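Local coordinates for 16S rRNA methyltransferase (PDB 3MQ2), which methylates the N1 position of adenine 1408 in 16S rRNA, using S-adenosyl-L-methionine, and so confers resistance to aminoglycosides such as kanamycin, neomycin and apramycin, at residues A18-L23 / L53-D58; E91-L96 / A127-P132; H41-A46 / A69-K74. One frame throughout, in Å; residues are numbered along the deposited sequence.

From the N terminus, helix 17-24 comes first, and interaction 1 closes when strand 52-58 returns to pack on it, with strand 29-34 and helix 40-48 in between. Interaction 3 opens inside that loop, on helix 40-48, and closes beyond it, at the end of helix 65-71, so interactions 1 and 3 cross. Strand 52-58 joins them: V54 meets P42, V45 and A46, and A56 meets P42. Interaction 2 follows in series, tying the loop after strand 83-87 to residues 127-132. It adjoins interaction 1, where F20 meets L96 and L57 meets P94, and both include a residue that binds S-adenosylhomocysteine; interactions 2 and 3 do not touch.

Interaction 1 of 3, residues A18-L23 / L53-D58; sequences AEFEQL and LVVALD. With SAH (S-adenosyl-L-homocysteine), chain C.
Between 18-23 and 53-58 the contact is made by F20, L23, L53 and V55, all through apolar side chains. The CD2 methyl of L53 is shared: it sits 3.9 Å from CE1 of F20 and also 3.9 Å from CG of L23, the two leucine side chains meeting at about a right angle. V55 meets the same ring atom, its CG2 at the edge of the F20 ring, near the plane, 3.9 Å from CE1. With CG anti to the backbone N (chi1 178°), the F20 ring is carried to both strand residues. The axes of 18-23 and 53-58 approach to 11.3 Å, their directions 141° apart. Around this core, L84 and L96 also touch F20, while V30, L32 and L86 pack on V55. At the far end of the strand D58 grips the ribose of S-adenosylhomocysteine: O3' donates to OD1 at 2.7 Å and O2' to OD2 at 2.9 Å. G37 N-H bonds to OD1 and D60 N-H to OD2, which should help fix the carboxylate's rotation. This is the acidic strand-end residue of Rossmann-like methyltransferases; one strand thus packs on the helix at its start and holds both ribose hydroxyls through one carboxylate, probably ionised, at its end.

Interaction 2 of 3, residues E91-L96 / A127-P132; sequences ERLPPL and AAVCRP. With SAH (S-adenosyl-L-homocysteine), chain C.
L96 and V129 bring their backbones together, CA to CA 5.2 Å, where the irregular chain 91-96 passes residues 127-132. In this Rossmann-like methyltransferase the 91-96 loop connects strand 83-87 to strand 99-105, and P95 is the centre of an inverse gamma turn within it, with a weak bond from L96 N back to P94 O. V129 carries the second segment's side of the contact. Its CB lies 3.9 Å from CB of L96, and the carbonyl of L96 takes a CA-H...O contact from V129 CA at 3.5 Å, bent to 133° at the hydrogen. The CG1 branch of V129, anti to its carbonyl carbon, lies 3.5 Å from L96 O and 4.0 Å from P94 O, with CD1 of L93 looser at 4.3 Å. Backbone bonds of V129 and R131 to V99 tie the second segment to strand 99-105; M4 packs on L96, and M126 on L93. The loop's other end serves the cofactor pocket. E91 bends at chi2 (87°) to bring its carboxylate round to the adenine, while its OE2 is bonded to S110 OG. The exocyclic N6 of S-adenosylhomocysteine donates to E91 OE1 at 2.8 Å, with 148° at the hydrogen.

Interaction 3 of 3, residues H41-A46 / A69-K74; sequences HPYKVA and AKAAAK
Y43 of helix 40-48 reaches across to K70 and A71, at the end of helix 65-71, and within 41-46 it alone touches the second segment. Before it in sequence comes H41: V45 CG2 sits over one face of its imidazole, offset toward the rim, while ND1 and NE2 bond to L192 O and H103 ND1. P42 lies against strand 52-58, on V54 and A56. Then comes Y43, whose ring leaves the helix with CG anti to the backbone N (chi1 -174°) and projects toward the second helix. The CB methyl of A71 lies at the ring's edge, near its plane, 4.3 Å from CE1. Past the ring, CE of K70 comes within 3.7 Å of the Y43 hydroxyl oxygen OH; the lysine is stretched out, and the two side chains meet at about a right angle. K44 follows, its NZ bonded to G191 O, and V45 and A46 close the segment by packing on V54. Both helices lie on the parallel part of the central sheet, where L83 touches both Y43 and A71. The Y43 hydroxyl is hydrogen-bonded to the backbone O of G78, and K70 meets it through a carbon of its aliphatic arm, so the link between the segments is van der Waals packing around a tethered phenol.

Interaction 1 of 3, residues A18-L23 / L53-D58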
loop_
_atom_site.group_PDB
_atom_site.type_symbol
_atom_site.label_atom_id
_atom_site.label_comp_id
_atom_site.label_asym_id
_atom_site.label_seq_id
_atom_site.Cartn_x
_atom_site.Cartn_y
_atom_site.Cartn_z
ATOM N N ALA A 18 5.032 -16.066 -15.495
ATOM C CA ALA A 18 6.361 -16.316 -16.035
ATOM C C ALA A 18 6.995 -15.025 -16.544
ATOM O O ALA A 18 8.192 -14.794 -16.369
ATOM C CB ALA A 18 6.295 -17.356 -17.146
ATOM N N GLU A 19 6.188 -14.177 -17.169
ATOM C CA GLU A 19 6.666 -12.886 -17.640
ATOM C C GLU A 19 7.017 -11.972 -16.463
ATOM O O GLU A 19 8.001 -11.224 -16.507
ATOM C CB GLU A 19 5.607 -12.237 -18.520
ATOM C CG GLU A 19 6.043 -10.955 -19.192
ATOM C CD GLU A 19 5.110 -10.565 -20.321
ATOM O OE1 GLU A 19 5.203 -9.414 -20.797
ATOM O OE2 GLU A 19 4.289 -11.416 -20.733
ATOM N N PHE A 20 6.213 -12.034 -15.409
ATOM C CA PHE A 20 6.513 -11.263 -14.211
ATOM C C PHE A 20 7.833 -11.708 -13.606
ATOM O O PHE A 20 8.643 -10.883 -13.197
ATOM C CB PHE A 20 5.415 -11.385 -13.156
ATOM C CG PHE A 20 5.726 -10.626 -11.901
ATOM C CD1 PHE A 20 5.545 -9.256 -11.851
ATOM C CD2 PHE A 20 6.236 -11.272 -10.790
ATOM C CE1 PHE A 20 5.847 -8.540 -10.705
ATOM C CE2 PHE A 20 6.543 -10.559 -9.631
ATOM C CZ PHE A 20 6.349 -9.193 -9.596
ATOM N N GLU A 21 8.045 -13.019 -13.544
ATOM C CA GLU A 21 9.266 -13.556 -12.949
ATOM C C GLU A 21 10.514 -13.084 -13.678
ATOM O O GLU A 21 11.518 -12.736 -13.054
ATOM C CB GLU A 21 9.219 -15.080 -12.899
ATOM C CG GLU A 21 8.464 -15.591 -11.703
ATOM C CD GLU A 21 8.881 -14.874 -10.433
ATOM O OE1 GLU A 21 10.100 -14.765 -10.182
ATOM O OE2 GLU A 21 7.989 -14.404 -9.701
ATOM N N GLN A 22 10.449 -13.072 -15.005
ATOM C CA GLN A 22 11.568 -12.594 -15.800
ATOM C C GLN A 22 11.849 -11.124 -15.505
ATOM O O GLN A 22 13.005 -10.717 -15.403
ATOM C CB GLN A 22 11.308 -12.816 -17.291
ATOM C CG GLN A 22 11.199 -14.285 -17.673
ATOM C CD GLN A 22 10.987 -14.496 -19.165
ATOM O OE1 GLN A 22 11.501 -15.452 -19.748
ATOM N NE2 GLN A 22 10.222 -13.604 -19.788
ATOM N N LEU A 23 10.788 -10.335 -15.360
ATOM C CA LEU A 23 10.936 -8.922 -15.030
ATOM C C LEU A 23 11.575 -8.757 -13.658
ATOM O O LEU A 23 12.598 -8.089 -13.515
ATOM C CB LEU A 23 9.582 -8.207 -15.062
ATOM C CG LEU A 23 9.585 -6.744 -14.610
ATOM C CD1 LEU A 23 10.531 -5.914 -15.463
ATOM C CD2 LEU A 23 8.185 -6.152 -14.641
ATOM N N LEU A 53 11.933 -3.275 -8.096
ATOM C CA LEU A 53 10.726 -3.295 -8.911
ATOM C C LEU A 53 9.559 -2.890 -8.034
ATOM O O LEU A 53 9.354 -3.467 -6.973
ATOM C CB LEU A 53 10.491 -4.693 -9.477
ATOM C CG LEU A 53 9.203 -4.908 -10.267
ATOM C CD1 LEU A 53 9.125 -3.944 -11.424
ATOM C CD2 LEU A 53 9.106 -6.366 -10.753
ATOM N N VAL A 54 8.795 -1.897 -8.473
ATOM C CA VAL A 54 7.671 -1.406 -7.672
ATOM C C VAL A 54 6.386 -1.821 -8.344
ATOM O O VAL A 54 6.177 -1.518 -9.515
ATOM C CB VAL A 54 7.696 0.135 -7.527
ATOM C CG1 VAL A 54 6.507 0.630 -6.679
ATOM C CG2 VAL A 54 9.031 0.577 -6.906
ATOM N N VAL A 55 5.543 -2.539 -7.603
ATOM C CA VAL A 55 4.257 -2.995 -8.108
ATOM C C VAL A 55 3.184 -2.260 -7.317
ATOM O O VAL A 55 3.287 -2.132 -6.099
ATOM C CB VAL A 55 4.091 -4.526 -7.921
ATOM C CG1 VAL A 55 2.748 -5.004 -8.479
ATOM C CG2 VAL A 55 5.234 -5.273 -8.613
ATOM N N ALA A 56 2.159 -1.764 -7.997
ATOM C CA ALA A 56 1.104 -1.047 -7.291
ATOM C C ALA A 56 -0.224 -1.487 -7.835
ATOM O O ALA A 56 -0.373 -1.681 -9.034
ATOM C CB ALA A 56 1.267 0.466 -7.447
ATOM N N LEU A 57 -1.195 -1.674 -6.955
ATOM C CA LEU A 57 -2.486 -2.139 -7.438
ATOM C C LEU A 57 -3.637 -1.367 -6.824
ATOM O O LEU A 57 -3.506 -0.753 -5.751
ATOM C CB LEU A 57 -2.640 -3.640 -7.213
ATOM C CG LEU A 57 -2.380 -4.161 -5.806
ATOM C CD1 LEU A 57 -3.638 -4.023 -4.981
ATOM C CD2 LEU A 57 -1.940 -5.617 -5.854
ATOM N N ASP A 58 -4.760 -1.361 -7.536
ATOM C CA ASP A 58 -5.978 -0.789 -6.988
ATOM C C ASP A 58 -7.148 -1.525 -7.594
ATOM O O ASP A 58 -7.058 -2.024 -8.722
ATOM C CB ASP A 58 -6.105 0.692 -7.338
ATOM C CG ASP A 58 -7.051 1.428 -6.407
ATOM O OD1 ASP A 58 -6.561 2.014 -5.414
ATOM O OD2 ASP A 58 -8.281 1.407 -6.645
HETATM N N SAH C . -2.876 4.925 -1.200
HETATM C CA SAH C . -3.417 5.898 -2.134
HETATM C CB SAH C . -4.938 5.791 -2.222
HETATM C CG SAH C . -5.639 5.659 -0.875
HETATM S SD SAH C . -7.425 5.915 -1.028
HETATM C C SAH C . -3.011 7.290 -1.693
HETATM O O SAH C . -3.261 8.274 -2.390
HETATM O OXT SAH C . -2.428 7.444 -0.620
HETATM C "C5'" SAH C . -7.634 4.146 -0.700
HETATM C "C4'" SAH C . -7.561 3.320 -1.979
HETATM O "O4'" SAH C . -7.707 1.954 -1.650
HETATM C "C3'" SAH C . -8.681 3.643 -2.969
HETATM O "O3'" SAH C . -8.120 3.897 -4.233
HETATM C "C2'" SAH C . -9.524 2.391 -3.078
HETATM O "O2'" SAH C . -9.922 2.153 -4.417
HETATM C "C1'" SAH C . -8.556 1.330 -2.595
HETATM N N9 SAH C . -9.195 0.167 -1.967
HETATM C C8 SAH C . -10.126 0.126 -0.962
HETATM N N7 SAH C . -10.405 -1.181 -0.701
HETATM C C5 SAH C . -9.650 -1.951 -1.528
HETATM C C6 SAH C . -9.527 -3.322 -1.696
HETATM N N6 SAH C . -10.237 -4.167 -0.953
HETATM N N1 SAH C . -8.648 -3.801 -2.640
HETATM C C2 SAH C . -7.899 -2.941 -3.415
HETATM N N3 SAH C . -8.026 -1.579 -3.257
HETATM C C4 SAH C . -8.885 -1.110 -2.320
#

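Interaction 2 of 3, residues E91-L96 / A127-P132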
loop_
_atom_site.group_PDB
_atom_site.type_symbol
_atom_site.label_atom_id
_atom_site.label_comp_id
_atom_site.label_asym_id
_atom_site.label_seq_id
_atom_site.Cartn_x
_atom_site.Cartn_y
_atom_site.Cartn_z
ATOM N N GLU A 91 -8.650 -8.387 -1.608
ATOM C CA GLU A 91 -9.278 -9.684 -1.372
ATOM C C GLU A 91 -8.782 -10.743 -2.350
ATOM O O GLU A 91 -8.738 -11.932 -2.027
ATOM C CB GLU A 91 -10.801 -9.568 -1.498
ATOM C CG GLU A 91 -11.484 -8.858 -0.332
ATOM C CD GLU A 91 -11.558 -7.356 -0.486
ATOM O OE1 GLU A 91 -10.920 -6.799 -1.409
ATOM O OE2 GLU A 91 -12.264 -6.731 0.333
ATOM N N ARG A 92 -8.439 -10.309 -3.560
ATOM C CA ARG A 92 -7.989 -11.221 -4.608
ATOM C C ARG A 92 -6.695 -10.728 -5.226
ATOM O O ARG A 92 -6.656 -10.292 -6.371
ATOM C CB ARG A 92 -9.047 -11.368 -5.695
ATOM C CG ARG A 92 -10.295 -12.108 -5.255
ATOM C CD ARG A 92 -11.213 -12.275 -6.448
ATOM N NE ARG A 92 -12.364 -13.110 -6.145
ATOM C CZ ARG A 92 -13.223 -13.525 -7.067
ATOM N NH1 ARG A 92 -13.056 -13.157 -8.330
ATOM N NH2 ARG A 92 -14.249 -14.281 -6.720
ATOM N N LEU A 93 -5.628 -10.799 -4.444
ATOM C CA LEU A 93 -4.347 -10.276 -4.884
ATOM C C LEU A 93 -3.809 -11.051 -6.084
ATOM O O LEU A 93 -4.098 -12.234 -6.258
ATOM C CB LEU A 93 -3.347 -10.332 -3.725
ATOM C CG LEU A 93 -3.672 -9.323 -2.625
ATOM C CD1 LEU A 93 -2.932 -9.666 -1.345
ATOM C CD2 LEU A 93 -3.327 -7.917 -3.079
ATOM N N PRO A 94 -2.993 -10.386 -6.907
ATOM C CA PRO A 94 -2.307 -11.064 -8.008
ATOM C C PRO A 94 -1.363 -12.128 -7.450
ATOM O O PRO A 94 -1.015 -12.091 -6.265
ATOM C CB PRO A 94 -1.494 -9.935 -8.667
ATOM C CG PRO A 94 -2.075 -8.666 -8.148
ATOM C CD PRO A 94 -2.592 -8.976 -6.786
ATOM N N PRO A 95 -0.957 -13.076 -8.299
ATOM C CA PRO A 95 -0.071 -14.172 -7.905
ATOM C C PRO A 95 1.364 -13.690 -7.723
ATOM O O PRO A 95 2.275 -14.152 -8.412
ATOM C CB PRO A 95 -0.180 -15.139 -9.089
ATOM C CG PRO A 95 -0.465 -14.271 -10.250
ATOM C CD PRO A 95 -1.328 -13.145 -9.723
ATOM N N LEU A 96 1.551 -12.744 -6.805
ATOM C CA LEU A 96 2.873 -12.233 -6.473
ATOM C C LEU A 96 3.503 -13.110 -5.401
ATOM O O LEU A 96 2.813 -13.671 -4.557
ATOM C CB LEU A 96 2.761 -10.789 -5.966
ATOM C CG LEU A 96 2.263 -9.736 -6.960
ATOM C CD1 LEU A 96 1.738 -8.498 -6.247
ATOM C CD2 LEU A 96 3.370 -9.363 -7.924
ATOM N N ALA A 127 0.130 -10.946 3.566
ATOM C CA ALA A 127 1.361 -11.578 4.019
ATOM C C ALA A 127 1.766 -12.688 3.049
ATOM O O ALA A 127 2.946 -12.956 2.865
ATOM C CB ALA A 127 1.212 -12.129 5.441
ATOM N N ALA A 128 0.780 -13.326 2.420
ATOM C CA ALA A 128 1.057 -14.438 1.507
ATOM C C ALA A 128 2.000 -14.068 0.362
ATOM O O ALA A 128 2.813 -14.891 -0.074
ATOM C CB ALA A 128 -0.246 -14.994 0.932
ATOM N N VAL A 129 1.880 -12.842 -0.139
ATOM C CA VAL A 129 2.684 -12.422 -1.287
ATOM C C VAL A 129 4.060 -11.919 -0.867
ATOM O O VAL A 129 4.901 -11.614 -1.716
ATOM C CB VAL A 129 1.981 -11.337 -2.148
ATOM C CG1 VAL A 129 0.612 -11.823 -2.600
ATOM C CG2 VAL A 129 1.872 -10.018 -1.393
ATOM N N CYS A 130 4.285 -11.843 0.438
ATOM C CA CYS A 130 5.550 -11.330 0.958
ATOM C C CYS A 130 6.443 -12.465 1.409
ATOM O O CYS A 130 5.962 -13.502 1.862
ATOM C CB CYS A 130 5.312 -10.434 2.172
ATOM S SG CYS A 130 4.432 -8.915 1.816
ATOM N N ARG A 131 7.750 -12.260 1.322
ATOM C CA ARG A 131 8.658 -13.199 1.967
ATOM C C ARG A 131 8.650 -12.949 3.468
ATOM O O ARG A 131 8.417 -11.826 3.923
ATOM C CB ARG A 131 10.080 -13.074 1.405
ATOM C CG ARG A 131 10.741 -11.733 1.669
ATOM C CD ARG A 131 12.269 -11.816 1.544
ATOM N NE ARG A 131 12.882 -10.517 1.824
ATOM C CZ ARG A 131 13.026 -9.563 0.910
ATOM N NH1 ARG A 131 12.610 -9.782 -0.331
ATOM N NH2 ARG A 131 13.580 -8.399 1.233
ATOM N N PRO A 132 8.916 -13.998 4.253
ATOM C CA PRO A 132 9.146 -13.769 5.677
ATOM C C PRO A 132 10.292 -12.770 5.827
ATOM O O PRO A 132 11.303 -12.891 5.127
ATOM C CB PRO A 132 9.579 -15.148 6.185
ATOM C CG PRO A 132 9.007 -16.124 5.201
ATOM C CD PRO A 132 9.059 -15.412 3.873
HETATM N N SAH C . -2.876 4.925 -1.200
HETATM C CA SAH C . -3.417 5.898 -2.134
HETATM C CB SAH C . -4.938 5.791 -2.222
HETATM C CG SAH C . -5.639 5.659 -0.875
HETATM S SD SAH C . -7.425 5.915 -1.028
HETATM C C SAH C . -3.011 7.290 -1.693
HETATM O O SAH C . -3.261 8.274 -2.390
HETATM O OXT SAH C . -2.428 7.444 -0.620
HETATM C "C5'" SAH C . -7.634 4.146 -0.700
HETATM C "C4'" SAH C . -7.561 3.320 -1.979
HETATM O "O4'" SAH C . -7.707 1.954 -1.650
HETATM C "C3'" SAH C . -8.681 3.643 -2.969
HETATM O "O3'" SAH C . -8.120 3.897 -4.233
HETATM C "C2'" SAH C . -9.524 2.391 -3.078
HETATM O "O2'" SAH C . -9.922 2.153 -4.417
HETATM C "C1'" SAH C . -8.556 1.330 -2.595
HETATM N N9 SAH C . -9.195 0.167 -1.967
HETATM C C8 SAH C . -10.126 0.126 -0.962
HETATM N N7 SAH C . -10.405 -1.181 -0.701
HETATM C C5 SAH C . -9.650 -1.951 -1.528
HETATM C C6 SAH C . -9.527 -3.322 -1.696
HETATM N N6 SAH C . -10.237 -4.167 -0.953
HETATM N N1 SAH C . -8.648 -3.801 -2.640
HETATM C C2 SAH C . -7.899 -2.941 -3.415
HETATM N N3 SAH C . -8.026 -1.579 -3.257
HETATM C C4 SAH C . -8.885 -1.110 -2.320
#

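Interaction 3 of 3, residues H41-A46 / A69-K74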
loop_
_atom_site.group_PDB
_atom_site.type_symbol
_atom_site.label_atom_id
_atom_site.label_comp_id
_atom_site.label_asym_id
_atom_site.label_seq_id
_atom_site.Cartn_x
_atom_site.Cartn_y
_atom_site.Cartn_z
ATOM N N HIS A 41 2.337 7.737 -5.327
ATOM C CA HIS A 41 3.311 7.259 -4.348
ATOM C C HIS A 41 4.298 6.253 -4.937
ATOM O O HIS A 41 5.505 6.416 -4.822
ATOM C CB HIS A 41 2.589 6.655 -3.132
ATOM C CG HIS A 41 3.482 5.864 -2.226
ATOM N ND1 HIS A 41 4.501 6.438 -1.496
ATOM C CD2 HIS A 41 3.519 4.539 -1.946
ATOM C CE1 HIS A 41 5.124 5.501 -0.803
ATOM N NE2 HIS A 41 4.543 4.340 -1.054
ATOM N N PRO A 42 3.788 5.189 -5.580
ATOM C CA PRO A 42 4.738 4.213 -6.130
ATOM C C PRO A 42 5.582 4.794 -7.264
ATOM O O PRO A 42 6.691 4.326 -7.509
ATOM C CB PRO A 42 3.830 3.085 -6.648
ATOM C CG PRO A 42 2.468 3.714 -6.800
ATOM C CD PRO A 42 2.390 4.741 -5.687
ATOM N N TYR A 43 5.067 5.810 -7.945
ATOM C CA TYR A 43 5.849 6.470 -8.979
ATOM C C TYR A 43 7.074 7.104 -8.324
ATOM O O TYR A 43 8.198 6.951 -8.808
ATOM C CB TYR A 43 5.014 7.523 -9.707
ATOM C CG TYR A 43 5.737 8.140 -10.879
ATOM C CD1 TYR A 43 5.610 7.610 -12.158
ATOM C CD2 TYR A 43 6.556 9.248 -10.705
ATOM C CE1 TYR A 43 6.274 8.170 -13.237
ATOM C CE2 TYR A 43 7.232 9.809 -11.781
ATOM C CZ TYR A 43 7.084 9.268 -13.043
ATOM O OH TYR A 43 7.750 9.827 -14.117
ATOM N N LYS A 44 6.856 7.799 -7.211
ATOM C CA LYS A 44 7.984 8.331 -6.442
ATOM C C LYS A 44 8.924 7.231 -5.973
ATOM O O LYS A 44 10.138 7.340 -6.130
ATOM C CB LYS A 44 7.516 9.158 -5.238
ATOM C CG LYS A 44 8.662 9.463 -4.258
ATOM C CD LYS A 44 8.279 10.517 -3.235
ATOM C CE LYS A 44 9.475 10.949 -2.388
ATOM N NZ LYS A 44 9.142 12.094 -1.476
ATOM N N VAL A 45 8.374 6.162 -5.402
ATOM C CA VAL A 45 9.216 5.076 -4.923
ATOM C C VAL A 45 10.083 4.501 -6.045
ATOM O O VAL A 45 11.291 4.318 -5.869
ATOM C CB VAL A 45 8.395 3.970 -4.224
ATOM C CG1 VAL A 45 9.290 2.802 -3.799
ATOM C CG2 VAL A 45 7.670 4.547 -3.017
ATOM N N ALA A 46 9.476 4.241 -7.204
ATOM C CA ALA A 46 10.231 3.689 -8.326
ATOM C C ALA A 46 11.304 4.669 -8.804
ATOM O O ALA A 46 12.433 4.271 -9.092
ATOM C CB ALA A 46 9.292 3.288 -9.475
ATOM N N ALA A 69 0.073 5.559 -17.690
ATOM C CA ALA A 69 0.409 5.906 -19.066
ATOM C C ALA A 69 1.760 6.614 -19.120
ATOM O O ALA A 69 2.597 6.321 -19.971
ATOM C CB ALA A 69 -0.675 6.782 -19.679
ATOM N N LYS A 70 1.967 7.537 -18.191
ATOM C CA LYS A 70 3.224 8.268 -18.110
ATOM C C LYS A 70 4.380 7.320 -17.800
ATOM O O LYS A 70 5.441 7.397 -18.415
ATOM C CB LYS A 70 3.125 9.349 -17.036
ATOM C CG LYS A 70 4.418 10.105 -16.792
ATOM C CD LYS A 70 4.167 11.279 -15.864
ATOM C CE LYS A 70 5.373 12.197 -15.780
ATOM N NZ LYS A 70 5.070 13.408 -14.965
ATOM N N ALA A 71 4.161 6.406 -16.856
ATOM C CA ALA A 71 5.211 5.481 -16.445
ATOM C C ALA A 71 5.606 4.528 -17.567
ATOM O O ALA A 71 6.715 3.998 -17.570
ATOM C CB ALA A 71 4.773 4.690 -15.197
ATOM N N ALA A 72 4.695 4.308 -18.512
ATOM C CA ALA A 72 4.945 3.379 -19.611
ATOM C C ALA A 72 5.526 4.082 -20.831
ATOM O O ALA A 72 5.792 3.445 -21.853
ATOM C CB ALA A 72 3.668 2.645 -19.986
ATOM N N ALA A 73 5.724 5.392 -20.714
ATOM C CA ALA A 73 6.255 6.196 -21.809
ATOM C C ALA A 73 7.771 6.092 -21.843
ATOM O O ALA A 73 8.367 5.388 -21.036
ATOM C CB ALA A 73 5.826 7.647 -21.658
ATOM N N LYS A 74 8.399 6.782 -22.788
ATOM C CA LYS A 74 9.854 6.800 -22.816
ATOM C C LYS A 74 10.378 7.556 -21.604
ATOM O O LYS A 74 9.700 8.444 -21.083
ATOM C CB LYS A 74 10.364 7.416 -24.121
ATOM C CG LYS A 74 10.159 6.515 -25.326
ATOM C CD LYS A 74 10.618 7.175 -26.611
ATOM C CE LYS A 74 10.446 6.238 -27.799
ATOM N NZ LYS A 74 10.866 6.884 -29.073
#